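Pcza361.24 (Amycolatopsis orientalis, PDB 3G2M) transfers a methyl group from S-adenosyl-L-methionine to a nitrogen of a glycopeptide during antibiotic biosynthesis, as the N-methyltransferase MtfA. Local coordinates at residues A[77-82]-A[151-156]; A[91-96]-A[114-119]; A[108-113]-A[145-150]; A[222-227]-A[257-262]. One frame throughout, in Å; residues are numbered along the deposited sequence.

Overall arrangement
Contacts 1, 2 and 3 belong to the Rossmann-like methyltransferase domain, whereas contact 4 reaches the three-stranded sheet beside it and the subunit interface. Contacts 1 and 3 are buried and have no hydrogen bond across their segments: each packs a loop or helix end against a strand of the seven-stranded sheet, and they meet where Phe151 touches Thr108. Contact 2 is a surface contact and sets the cofactor-binding loop against helix 114-125. It is tied to contact 3 because Ala91 and Gly92 bond to Leu110 and Glu111. Contact 4, partly buried and about 25 Å from contact 3 between centres, is the one of the four whose segments are bridged by a hydrogen bond.

Contact 1. Residues A[77-82]-A[151-156]; sequences TRTGPV and FGTVVI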
loop_
_atom_site.group_PDB
_atom_site.type_symbol
_atom_site.label_atom_id
_atom_site.label_comp_id
_atom_site.label_asym_id
_atom_site.label_seq_id
_atom_site.Cartn_x
_atom_site.Cartn_y
_atom_site.Cartn_z
ATOM N N THR A 77 13.381 -18.212 19.132
ATOM C CA THR A 77 12.407 -19.246 19.488
ATOM C C THR A 77 11.886 -19.999 18.261
ATOM O O THR A 77 11.779 -21.228 18.277
ATOM C CB THR A 77 11.216 -18.639 20.276
ATOM O OG1 THR A 77 11.695 -18.073 21.504
ATOM C CG2 THR A 77 10.157 -19.690 20.592
ATOM N N ARG A 78 11.575 -19.254 17.203
ATOM C CA ARG A 78 10.953 -19.816 16.003
ATOM C C ARG A 78 11.944 -20.491 15.055
ATOM O O ARG A 78 11.551 -21.342 14.255
ATOM C CB ARG A 78 10.136 -18.748 15.262
ATOM C CG ARG A 78 8.951 -18.200 16.063
ATOM C CD ARG A 78 7.908 -19.267 16.332
ATOM N NE ARG A 78 7.304 -19.112 17.650
ATOM C CZ ARG A 78 6.584 -20.049 18.267
ATOM N NH1 ARG A 78 6.359 -21.223 17.686
ATOM N NH2 ARG A 78 6.086 -19.809 19.472
ATOM N N THR A 79 13.220 -20.116 15.149
ATOM C CA THR A 79 14.264 -20.707 14.307
ATOM C C THR A 79 14.536 -22.155 14.690
ATOM O O THR A 79 14.588 -23.031 13.823
ATOM C CB THR A 79 15.594 -19.929 14.391
ATOM O OG1 THR A 79 15.894 -19.645 15.766
ATOM C CG2 THR A 79 15.518 -18.629 13.594
ATOM N N GLY A 80 14.702 -22.397 15.990
ATOM C CA GLY A 80 15.025 -23.726 16.507
ATOM C C GLY A 80 16.525 -23.890 16.672
ATOM O O GLY A 80 17.090 -23.364 17.633
ATOM N N PRO A 81 17.177 -24.602 15.719
ATOM C CA PRO A 81 18.603 -24.935 15.631
ATOM C C PRO A 81 19.556 -24.161 16.586
ATOM O O PRO A 81 19.563 -24.494 17.776
ATOM C CB PRO A 81 18.890 -24.749 14.135
ATOM C CG PRO A 81 17.529 -24.995 13.446
ATOM C CD PRO A 81 16.483 -25.147 14.540
ATOM N N VAL A 82 20.383 -23.204 16.140
ATOM C CA VAL A 82 20.658 -22.849 14.746
ATOM C C VAL A 82 21.999 -23.466 14.324
ATOM O O VAL A 82 23.010 -23.294 15.005
ATOM C CB VAL A 82 20.685 -21.301 14.554
ATOM C CG1 VAL A 82 21.235 -20.910 13.186
ATOM C CG2 VAL A 82 19.295 -20.709 14.749
ATOM N N PHE A 151 22.405 -19.289 2.945
ATOM C CA PHE A 151 22.209 -19.333 4.395
ATOM C C PHE A 151 21.075 -20.269 4.778
ATOM O O PHE A 151 20.113 -20.431 4.028
ATOM C CB PHE A 151 21.908 -17.931 4.944
ATOM C CG PHE A 151 22.974 -16.911 4.656
ATOM C CD1 PHE A 151 23.889 -16.557 5.634
ATOM C CD2 PHE A 151 23.045 -16.286 3.414
ATOM C CE1 PHE A 151 24.876 -15.610 5.380
ATOM C CE2 PHE A 151 24.027 -15.345 3.148
ATOM C CZ PHE A 151 24.943 -15.000 4.136
ATOM N N GLY A 152 21.188 -20.881 5.953
ATOM C CA GLY A 152 20.123 -21.740 6.468
ATOM C C GLY A 152 18.968 -20.939 7.041
ATOM O O GLY A 152 17.856 -21.449 7.158
ATOM N N THR A 153 19.244 -19.685 7.402
ATOM C CA THR A 153 18.269 -18.774 8.008
ATOM C C THR A 153 18.457 -17.361 7.458
ATOM O O THR A 153 19.573 -16.845 7.427
ATOM C CB THR A 153 18.420 -18.720 9.553
ATOM O OG1 THR A 153 18.449 -20.049 10.085
ATOM C CG2 THR A 153 17.262 -17.953 10.197
ATOM N N VAL A 154 17.359 -16.751 7.012
ATOM C CA VAL A 154 17.342 -15.347 6.614
ATOM C C VAL A 154 16.223 -14.636 7.382
ATOM O O VAL A 154 15.098 -15.120 7.429
ATOM C CB VAL A 154 17.151 -15.169 5.075
ATOM C CG1 VAL A 154 17.073 -13.680 4.705
ATOM C CG2 VAL A 154 18.280 -15.844 4.295
ATOM N N VAL A 155 16.538 -13.493 7.985
ATOM C CA VAL A 155 15.571 -12.765 8.821
ATOM C C VAL A 155 15.389 -11.307 8.387
ATOM O O VAL A 155 16.321 -10.670 7.886
ATOM C CB VAL A 155 15.909 -12.840 10.359
ATOM C CG1 VAL A 155 15.919 -14.283 10.852
ATOM C CG2 VAL A 155 17.228 -12.177 10.680
ATOM N N ILE A 156 14.172 -10.793 8.570
ATOM C CA ILE A 156 13.887 -9.382 8.324
ATOM C C ILE A 156 12.867 -8.865 9.342
ATOM O O ILE A 156 11.909 -9.560 9.686
ATOM C CB ILE A 156 13.435 -9.117 6.846
ATOM C CG1 ILE A 156 13.455 -7.616 6.520
ATOM C CG2 ILE A 156 12.061 -9.741 6.539
ATOM C CD1 ILE A 156 13.285 -7.313 5.039
#
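Thr79, which faces Thr153 across this contact, has its hydroxyl OG1 hydrogen-bonded to Ala76 O and also within bonding range of Phe75 O, so its one proton must be shared or alternate between them. The hydroxyl is turned back over the last turn of helix 69-79, between the backbone N and the carbonyl carbon (chi1 46°). That torsion sets the methyl CG2 on another side of the residue, where it can meet strand 151-156. There it lies 3.9 Å from CG2 of Thr153, methyl against methyl, with the two side chains crossing at about a right angle. On the strand side, Thr153 keeps OG1 beside the backbone N (chi1 -50°), which leaves CG2 anti to that N and facing Thr79. Val82 comes in past the helix end and brings CG1 to 4.3 Å from Thr153 OG1, a loose contact and not a bond. Between the two touching residues the chain leaves the helix at Gly80, where phi turns positive, and Val82 follows a cis peptide.

The strand lies inside the Rossmann-like sheet, between 86-89 and 184-191, and Thr153 also touches Val86 and Leu187 on these neighbours. Trp105 packs on both Thr79 and Val82 from a loop. With the helix-side hydroxyl already turned to its own helix, the two threonines meet through methyls: the contact is van der Waals packing with no directional bond.

Contact 2. Residues A[91-96]-A[114-119]; sequences AGMGRL and TSVLAA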
loop_
_atom_site.group_PDB
_atom_site.type_symbol
_atom_site.label_atom_id
_atom_site.label_comp_id
_atom_site.label_asym_id
_atom_site.label_seq_id
_atom_site.Cartn_x
_atom_site.Cartn_y
_atom_site.Cartn_z
ATOM N N ALA A 91 19.889 -4.555 8.593
ATOM C CA ALA A 91 20.228 -4.729 10.006
ATOM C C ALA A 91 20.403 -3.407 10.762
ATOM O O ALA A 91 20.474 -3.383 12.003
ATOM C CB ALA A 91 21.482 -5.585 10.138
ATOM N N GLY A 92 20.456 -2.310 10.014
ATOM C CA GLY A 92 20.613 -0.997 10.600
ATOM C C GLY A 92 21.894 -0.960 11.405
ATOM O O GLY A 92 22.973 -1.226 10.876
HETATM N N MSE A 93 21.758 -0.660 12.690
HETATM C CA MSE A 93 22.896 -0.560 13.599
HETATM C C MSE A 93 23.061 -1.745 14.544
HETATM O O MSE A 93 23.913 -1.717 15.442
HETATM C CB MSE A 93 22.760 0.695 14.435
HETATM C CG MSE A 93 23.296 1.914 13.783
HETATM SE SE MSE A 93 23.207 3.208 15.173
HETATM C CE MSE A 93 24.874 2.809 16.100
ATOM N N GLY A 94 22.241 -2.769 14.355
ATOM C CA GLY A 94 22.325 -3.972 15.167
ATOM C C GLY A 94 21.363 -4.025 16.338
ATOM O O GLY A 94 21.644 -4.683 17.337
ATOM N N ARG A 95 20.231 -3.336 16.220
ATOM C CA ARG A 95 19.165 -3.416 17.223
ATOM C C ARG A 95 18.794 -4.878 17.515
ATOM O O ARG A 95 18.533 -5.244 18.666
ATOM C CB ARG A 95 17.938 -2.624 16.758
ATOM C CG ARG A 95 16.825 -2.487 17.801
ATOM C CD ARG A 95 15.570 -1.880 17.184
ATOM N NE ARG A 95 15.112 -2.642 16.026
ATOM C CZ ARG A 95 14.092 -3.499 16.028
ATOM N NH1 ARG A 95 13.385 -3.712 17.131
ATOM N NH2 ARG A 95 13.773 -4.140 14.914
ATOM N N LEU A 96 18.784 -5.709 16.474
ATOM C CA LEU A 96 18.591 -7.151 16.644
ATOM C C LEU A 96 19.891 -7.944 16.510
ATOM O O LEU A 96 20.015 -9.031 17.076
ATOM C CB LEU A 96 17.553 -7.700 15.654
ATOM C CG LEU A 96 16.122 -7.159 15.658
ATOM C CD1 LEU A 96 15.293 -7.920 14.621
ATOM C CD2 LEU A 96 15.471 -7.244 17.029
ATOM N N THR A 114 25.784 3.739 4.192
ATOM C CA THR A 114 27.202 3.737 4.543
ATOM C C THR A 114 27.429 4.326 5.933
ATOM O O THR A 114 28.284 3.849 6.688
ATOM C CB THR A 114 28.032 4.534 3.517
ATOM O OG1 THR A 114 27.522 5.865 3.435
ATOM C CG2 THR A 114 27.927 3.910 2.144
ATOM N N SER A 115 26.665 5.366 6.260
ATOM C CA SER A 115 26.781 6.041 7.548
ATOM C C SER A 115 26.279 5.149 8.676
ATOM O O SER A 115 26.901 5.075 9.737
ATOM C CB SER A 115 26.027 7.375 7.536
ATOM O OG SER A 115 24.630 7.164 7.416
ATOM N N VAL A 116 25.157 4.469 8.444
ATOM C CA VAL A 116 24.639 3.503 9.417
ATOM C C VAL A 116 25.656 2.369 9.615
ATOM O O VAL A 116 25.946 1.985 10.748
ATOM C CB VAL A 116 23.219 2.988 9.037
ATOM C CG1 VAL A 116 22.713 1.988 10.053
ATOM C CG2 VAL A 116 22.231 4.158 8.947
ATOM N N LEU A 117 26.227 1.873 8.516
ATOM C CA LEU A 117 27.269 0.843 8.576
ATOM C C LEU A 117 28.508 1.272 9.349
ATOM O O LEU A 117 29.084 0.480 10.095
ATOM C CB LEU A 117 27.683 0.406 7.174
ATOM C CG LEU A 117 26.801 -0.650 6.516
ATOM C CD1 LEU A 117 27.190 -0.754 5.066
ATOM C CD2 LEU A 117 26.932 -2.005 7.215
ATOM N N ALA A 118 28.926 2.519 9.143
ATOM C CA ALA A 118 30.043 3.100 9.884
ATOM C C ALA A 118 29.772 3.090 11.385
ATOM O O ALA A 118 30.622 2.671 12.167
ATOM C CB ALA A 118 30.309 4.516 9.404
ATOM N N ALA A 119 28.572 3.530 11.767
ATOM C CA ALA A 119 28.132 3.531 13.162
ATOM C C ALA A 119 28.000 2.115 13.732
ATOM O O ALA A 119 28.248 1.894 14.921
ATOM C CB ALA A 119 26.823 4.293 13.304
#
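Val116 presses its CG1 methyl onto the peptide group of Gly92, lying 3.3 Å from Gly92 O and equally near Gly92 C. The methyl stands anti to the backbone N (chi1 180°), which carries it off the first turn of helix 114-125 and over the loop. This is tight packing of a methyl on a carbonyl, and Gly92 O has no hydrogen-bonding partner anywhere in the model.

Met93, present as selenomethionine, extends the contact along the helix. Its CG passes 3.8 Å from Val116 CG1, and the chain then bends at chi3 (84°), bringing the terminal methyl round to the next turn. There CE rests 3.7 Å from Ala119 CB and just as close to Ala119 O. Val116 and Ala119 are one turn apart, so the selenomethionine side chain lies along two successive steps of the same helical face.

The loop 91-96 follows strand 86-89 and, in sequence and position, fits the glycine-rich loop of Rossmann-like methyltransferases. Arg95 within it binds S-adenosyl-L-methionine, though the site is empty in this chain, and its NH1 forms a salt bridge with Glu71. Gly92 N is hydrogen-bonded to OE1 of Glu111, another cofactor-binding residue, while Ser113 OG caps the helix at Val116 N. Gly92 is thus pinned through its N-H by Glu111 and overlain at its carbonyl by a methyl. Across these segments the loop is seated on the helix by shape and dispersion alone, and its polar ties run elsewhere, to Leu110 and Glu111 of strand 107-111 and, through Arg95, to Glu71.

Contact 3. Residues A[108-113]-A[145-150]; sequences TALELS and FALDKR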
loop_
_atom_site.group_PDB
_atom_site.type_symbol
_atom_site.label_atom_id
_atom_site.label_comp_id
_atom_site.label_asym_id
_atom_site.label_seq_id
_atom_site.Cartn_x
_atom_site.Cartn_y
_atom_site.Cartn_z
ATOM N N THR A 108 25.582 -12.540 9.159
ATOM C CA THR A 108 25.906 -11.598 8.097
ATOM C C THR A 108 24.815 -10.535 8.128
ATOM O O THR A 108 23.634 -10.838 7.940
ATOM C CB THR A 108 25.980 -12.278 6.720
ATOM O OG1 THR A 108 27.011 -13.270 6.740
ATOM C CG2 THR A 108 26.292 -11.257 5.617
ATOM N N ALA A 109 25.208 -9.303 8.431
ATOM C CA ALA A 109 24.254 -8.211 8.557
ATOM C C ALA A 109 24.366 -7.320 7.326
ATOM O O ALA A 109 25.428 -6.781 7.043
ATOM C CB ALA A 109 24.510 -7.431 9.825
ATOM N N LEU A 110 23.264 -7.199 6.590
ATOM C CA LEU A 110 23.230 -6.435 5.347
ATOM C C LEU A 110 22.535 -5.094 5.561
ATOM O O LEU A 110 21.425 -5.047 6.091
ATOM C CB LEU A 110 22.482 -7.230 4.267
ATOM C CG LEU A 110 22.390 -6.608 2.870
ATOM C CD1 LEU A 110 23.514 -7.145 2.001
ATOM C CD2 LEU A 110 21.047 -6.878 2.220
ATOM N N GLU A 111 23.167 -4.011 5.119
ATOM C CA GLU A 111 22.631 -2.679 5.361
ATOM C C GLU A 111 22.966 -1.758 4.190
ATOM O O GLU A 111 24.065 -1.827 3.632
ATOM C CB GLU A 111 23.164 -2.138 6.700
ATOM C CG GLU A 111 22.890 -0.667 7.015
ATOM C CD GLU A 111 21.426 -0.278 6.898
ATOM O OE1 GLU A 111 20.552 -1.084 7.274
ATOM O OE2 GLU A 111 21.152 0.843 6.424
ATOM N N LEU A 112 22.011 -0.906 3.821
ATOM C CA LEU A 112 22.141 -0.051 2.648
ATOM C C LEU A 112 23.003 1.190 2.881
ATOM O O LEU A 112 23.798 1.570 2.014
ATOM C CB LEU A 112 20.755 0.365 2.141
ATOM C CG LEU A 112 20.660 1.142 0.817
ATOM C CD1 LEU A 112 21.158 0.314 -0.354
ATOM C CD2 LEU A 112 19.224 1.598 0.579
ATOM N N SER A 113 22.836 1.818 4.045
ATOM C CA SER A 113 23.459 3.109 4.324
ATOM C C SER A 113 24.893 2.969 4.813
ATOM O O SER A 113 25.178 2.205 5.739
ATOM C CB SER A 113 22.653 3.889 5.362
ATOM O OG SER A 113 23.403 5.011 5.809
ATOM N N PHE A 145 19.625 -7.763 -3.622
ATOM C CA PHE A 145 20.984 -8.069 -3.161
ATOM C C PHE A 145 21.463 -9.394 -3.738
ATOM O O PHE A 145 20.663 -10.228 -4.171
ATOM C CB PHE A 145 21.067 -8.076 -1.622
ATOM C CG PHE A 145 20.198 -9.120 -0.964
ATOM C CD1 PHE A 145 20.729 -10.358 -0.602
ATOM C CD2 PHE A 145 18.851 -8.872 -0.710
ATOM C CE1 PHE A 145 19.937 -11.324 -0.007
ATOM C CE2 PHE A 145 18.054 -9.834 -0.106
ATOM C CZ PHE A 145 18.593 -11.067 0.235
ATOM N N ALA A 146 22.780 -9.583 -3.722
ATOM C CA ALA A 146 23.397 -10.777 -4.261
ATOM C C ALA A 146 24.729 -10.981 -3.561
ATOM O O ALA A 146 25.612 -10.129 -3.638
ATOM C CB ALA A 146 23.597 -10.628 -5.761
ATOM N N LEU A 147 24.850 -12.105 -2.866
ATOM C CA LEU A 147 26.069 -12.462 -2.152
ATOM C C LEU A 147 26.624 -13.766 -2.683
ATOM O O LEU A 147 25.896 -14.553 -3.287
ATOM C CB LEU A 147 25.788 -12.611 -0.651
ATOM C CG LEU A 147 25.100 -11.425 0.027
ATOM C CD1 LEU A 147 24.724 -11.756 1.454
ATOM C CD2 LEU A 147 25.995 -10.206 -0.032
ATOM N N ASP A 148 27.913 -13.987 -2.439
ATOM C CA ASP A 148 28.574 -15.239 -2.789
ATOM C C ASP A 148 28.445 -16.236 -1.626
ATOM O O ASP A 148 29.414 -16.888 -1.219
ATOM C CB ASP A 148 30.039 -14.973 -3.148
ATOM C CG ASP A 148 30.724 -16.182 -3.761
ATOM O OD1 ASP A 148 30.026 -17.058 -4.327
ATOM O OD2 ASP A 148 31.968 -16.260 -3.665
ATOM N N LYS A 149 27.231 -16.337 -1.093
ATOM C CA LYS A 149 26.940 -17.178 0.058
ATOM C C LYS A 149 25.446 -17.487 0.115
ATOM O O LYS A 149 24.620 -16.656 -0.261
ATOM C CB LYS A 149 27.385 -16.471 1.347
ATOM C CG LYS A 149 27.405 -17.355 2.591
ATOM C CD LYS A 149 28.309 -16.769 3.669
ATOM C CE LYS A 149 28.222 -17.575 4.958
ATOM N NZ LYS A 149 29.235 -17.140 5.966
ATOM N N ARG A 150 25.110 -18.691 0.569
ATOM C CA ARG A 150 23.722 -19.034 0.907
ATOM C C ARG A 150 23.621 -19.325 2.403
ATOM O O ARG A 150 24.632 -19.552 3.055
ATOM C CB ARG A 150 23.202 -20.199 0.059
ATOM C CG ARG A 150 22.967 -19.813 -1.393
ATOM C CD ARG A 150 22.302 -20.917 -2.210
ATOM N NE ARG A 150 22.683 -20.790 -3.615
ATOM C CZ ARG A 150 21.863 -20.476 -4.615
ATOM N NH1 ARG A 150 20.570 -20.273 -4.403
ATOM N NH2 ARG A 150 22.346 -20.384 -5.845
#
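Strand 107-111 and the irregular loop 145-150 run in opposite senses but stay too far apart for backbone bonding, 8.9 Å between the CA atoms of Leu110 and Phe145 and 9.8 Å between those of Thr108 and Lys149. Side chains fill the gap. Leu110 sends CD2 to 4.0 Å from Phe145 CG, an oblique approach at the root of the ring that also takes in CB. Its other methyl, CD1, faces Leu147 CD2 at 4.4 Å, so one isobutyl fork serves both loop residues. Thr108, two residues along on the same strand face, adds a loose touch of CG2 on Leu147 CD1.

At the strand end, the cofactor-binding Glu111 accepts Ser113 N, two residues on, at OE2 (3.1 Å, 169° at the hydrogen), on the anti side and tilted out of the carboxylate plane.

Around this apolar patch, Leu89 of strand 86-89 meets both Leu110 and Phe145, and Val138 of strand 135-139 meets Leu110 and Leu147. His179, ending helix 166-179, meets the Phe145 ring and bonds Leu147 N through NE2. Ala109, pointing the other way, packs on Phe120 of helix 114-125.

Contact 4. Residues A[222-227]-A[257-262]; sequences LPAEEI and VVRELV
Arg259 reaches from helix 254-263 to the backbone of strand 219-234 and donates from NH2 to Pro223 O, 3.2 Å away and moderately bent (149° at the hydrogen). The oxygen lies at the edge of the guanidinium, in its plane, whereas the donor is tilted from the plane of the carbonyl. Ala224 CB sits 4.2 Å from NH2, and Leu222 brings its CD1 methyl obliquely to 3.9 Å from NH1. The guanidinium thus comes edge-on to the strand backbone, with NH2 at the carbonyl and NH1 near Leu222. A bend at chi3 (-72°) turns it there after an extended start from the helix.

The helix passes the strand nearly at right angles, their axes 10.3 Å apart at closest and 104° between directions, a gap the long side chain spans. Strand 219-234 is an outer strand of the three-stranded sheet within its own chain, but Leu222, Glu225 and Ile227 pair antiparallel with a strand of the second subunit, and the sheet continues through the dimer. Arg248 of that subunit packs on both Leu222 and Arg259.

Gln256, one turn before Glu260, steadies the second shell: OE1 takes a bond from Arg259 NH2, and NE2 gives one to Glu260 OE2. Glu260 is tied to Arg169 by a salt bridge and to Tyr173 OH, both on helix 166-179. Val257 and Leu261 of the same helix pack on Leu188 of strand 184-191.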
loop_
_atom_site.group_PDB
_atom_site.type_symbol
_atom_site.label_atom_id
_atom_site.label_comp_id
_atom_site.label_asym_id
_atom_site.label_seq_id
_atom_site.Cartn_x
_atom_site.Cartn_y
_atom_site.Cartn_z
ATOM N N LEU A 222 -10.870 -7.518 3.467
ATOM C CA LEU A 222 -9.660 -7.917 4.174
ATOM C C LEU A 222 -8.693 -6.743 4.251
ATOM O O LEU A 222 -8.543 -6.003 3.275
ATOM C CB LEU A 222 -8.994 -9.123 3.490
ATOM C CG LEU A 222 -9.855 -10.309 3.008
ATOM C CD1 LEU A 222 -8.993 -11.339 2.302
ATOM C CD2 LEU A 222 -10.641 -10.973 4.138
ATOM N N PRO A 223 -8.032 -6.562 5.414
ATOM C CA PRO A 223 -7.026 -5.509 5.492
ATOM C C PRO A 223 -5.839 -5.876 4.608
ATOM O O PRO A 223 -5.481 -7.052 4.511
ATOM C CB PRO A 223 -6.607 -5.511 6.968
ATOM C CG PRO A 223 -7.626 -6.363 7.683
ATOM C CD PRO A 223 -8.160 -7.312 6.676
ATOM N N ALA A 224 -5.261 -4.892 3.932
ATOM C CA ALA A 224 -4.067 -5.148 3.136
ATOM C C ALA A 224 -2.955 -4.163 3.504
ATOM O O ALA A 224 -1.840 -4.562 3.851
ATOM C CB ALA A 224 -4.390 -5.085 1.663
ATOM N N GLU A 225 -3.269 -2.872 3.445
ATOM C CA GLU A 225 -2.291 -1.847 3.803
ATOM C C GLU A 225 -2.958 -0.663 4.479
ATOM O O GLU A 225 -4.023 -0.205 4.052
ATOM C CB GLU A 225 -1.504 -1.389 2.562
ATOM C CG GLU A 225 -0.331 -0.423 2.847
ATOM C CD GLU A 225 0.541 -0.156 1.614
ATOM O OE1 GLU A 225 1.104 0.951 1.521
ATOM O OE2 GLU A 225 0.669 -1.040 0.736
ATOM N N GLU A 226 -2.311 -0.174 5.536
ATOM C CA GLU A 226 -2.718 1.042 6.206
ATOM C C GLU A 226 -1.549 2.010 6.217
ATOM O O GLU A 226 -0.428 1.673 5.811
ATOM C CB GLU A 226 -3.133 0.751 7.656
ATOM C CG GLU A 226 -4.483 0.057 7.820
ATOM C CD GLU A 226 -4.672 -0.480 9.226
ATOM O OE1 GLU A 226 -3.856 -1.322 9.666
ATOM O OE2 GLU A 226 -5.621 -0.054 9.901
ATOM N N ILE A 227 -1.819 3.217 6.687
ATOM C CA ILE A 227 -0.760 4.171 6.981
ATOM C C ILE A 227 -0.769 4.391 8.488
ATOM O O ILE A 227 -1.818 4.692 9.067
ATOM C CB ILE A 227 -0.952 5.510 6.225
ATOM C CG1 ILE A 227 -0.726 5.308 4.723
ATOM C CG2 ILE A 227 0.013 6.594 6.767
ATOM C CD1 ILE A 227 -1.064 6.539 3.883
ATOM N N VAL A 257 1.234 -9.671 3.576
ATOM C CA VAL A 257 2.606 -10.144 3.327
ATOM C C VAL A 257 2.626 -11.664 3.132
ATOM O O VAL A 257 3.329 -12.170 2.257
ATOM C CB VAL A 257 3.589 -9.725 4.455
ATOM C CG1 VAL A 257 4.995 -10.335 4.236
ATOM C CG2 VAL A 257 3.675 -8.208 4.558
ATOM N N VAL A 258 1.849 -12.386 3.939
ATOM C CA VAL A 258 1.687 -13.834 3.736
ATOM C C VAL A 258 1.192 -14.156 2.309
ATOM O O VAL A 258 1.785 -15.000 1.632
ATOM C CB VAL A 258 0.778 -14.490 4.814
ATOM C CG1 VAL A 258 0.371 -15.898 4.400
ATOM C CG2 VAL A 258 1.494 -14.527 6.164
ATOM N N ARG A 259 0.135 -13.476 1.856
ATOM C CA ARG A 259 -0.393 -13.676 0.485
ATOM C C ARG A 259 0.684 -13.422 -0.580
ATOM O O ARG A 259 0.785 -14.156 -1.572
ATOM C CB ARG A 259 -1.628 -12.801 0.217
ATOM C CG ARG A 259 -2.865 -13.183 1.044
ATOM C CD ARG A 259 -4.119 -12.409 0.624
ATOM N NE ARG A 259 -4.106 -10.995 1.013
ATOM C CZ ARG A 259 -4.587 -10.516 2.163
ATOM N NH1 ARG A 259 -5.125 -11.327 3.069
ATOM N NH2 ARG A 259 -4.535 -9.211 2.404
ATOM N N GLU A 260 1.487 -12.380 -0.362
ATOM C CA GLU A 260 2.572 -12.036 -1.276
ATOM C C GLU A 260 3.686 -13.086 -1.280
ATOM O O GLU A 260 4.217 -13.434 -2.341
ATOM C CB GLU A 260 3.149 -10.657 -0.928
ATOM C CG GLU A 260 2.203 -9.491 -1.195
ATOM C CD GLU A 260 2.796 -8.147 -0.801
ATOM O OE1 GLU A 260 4.029 -8.070 -0.607
ATOM O OE2 GLU A 260 2.024 -7.169 -0.690
ATOM N N LEU A 261 4.046 -13.575 -0.093
ATOM C CA LEU A 261 5.039 -14.639 0.028
ATOM C C LEU A 261 4.618 -15.884 -0.759
ATOM O O LEU A 261 5.415 -16.443 -1.516
ATOM C CB LEU A 261 5.287 -14.980 1.498
ATOM C CG LEU A 261 6.123 -13.960 2.274
ATOM C CD1 LEU A 261 5.960 -14.188 3.772
ATOM C CD2 LEU A 261 7.590 -14.061 1.858
ATOM N N VAL A 262 3.368 -16.302 -0.584
ATOM C CA VAL A 262 2.816 -17.435 -1.336
ATOM C C VAL A 262 2.875 -17.179 -2.848
ATOM O O VAL A 262 3.381 -18.014 -3.607
ATOM C CB VAL A 262 1.375 -17.794 -0.873
ATOM C CG1 VAL A 262 0.785 -18.916 -1.728
ATOM C CG2 VAL A 262 1.377 -18.208 0.596
#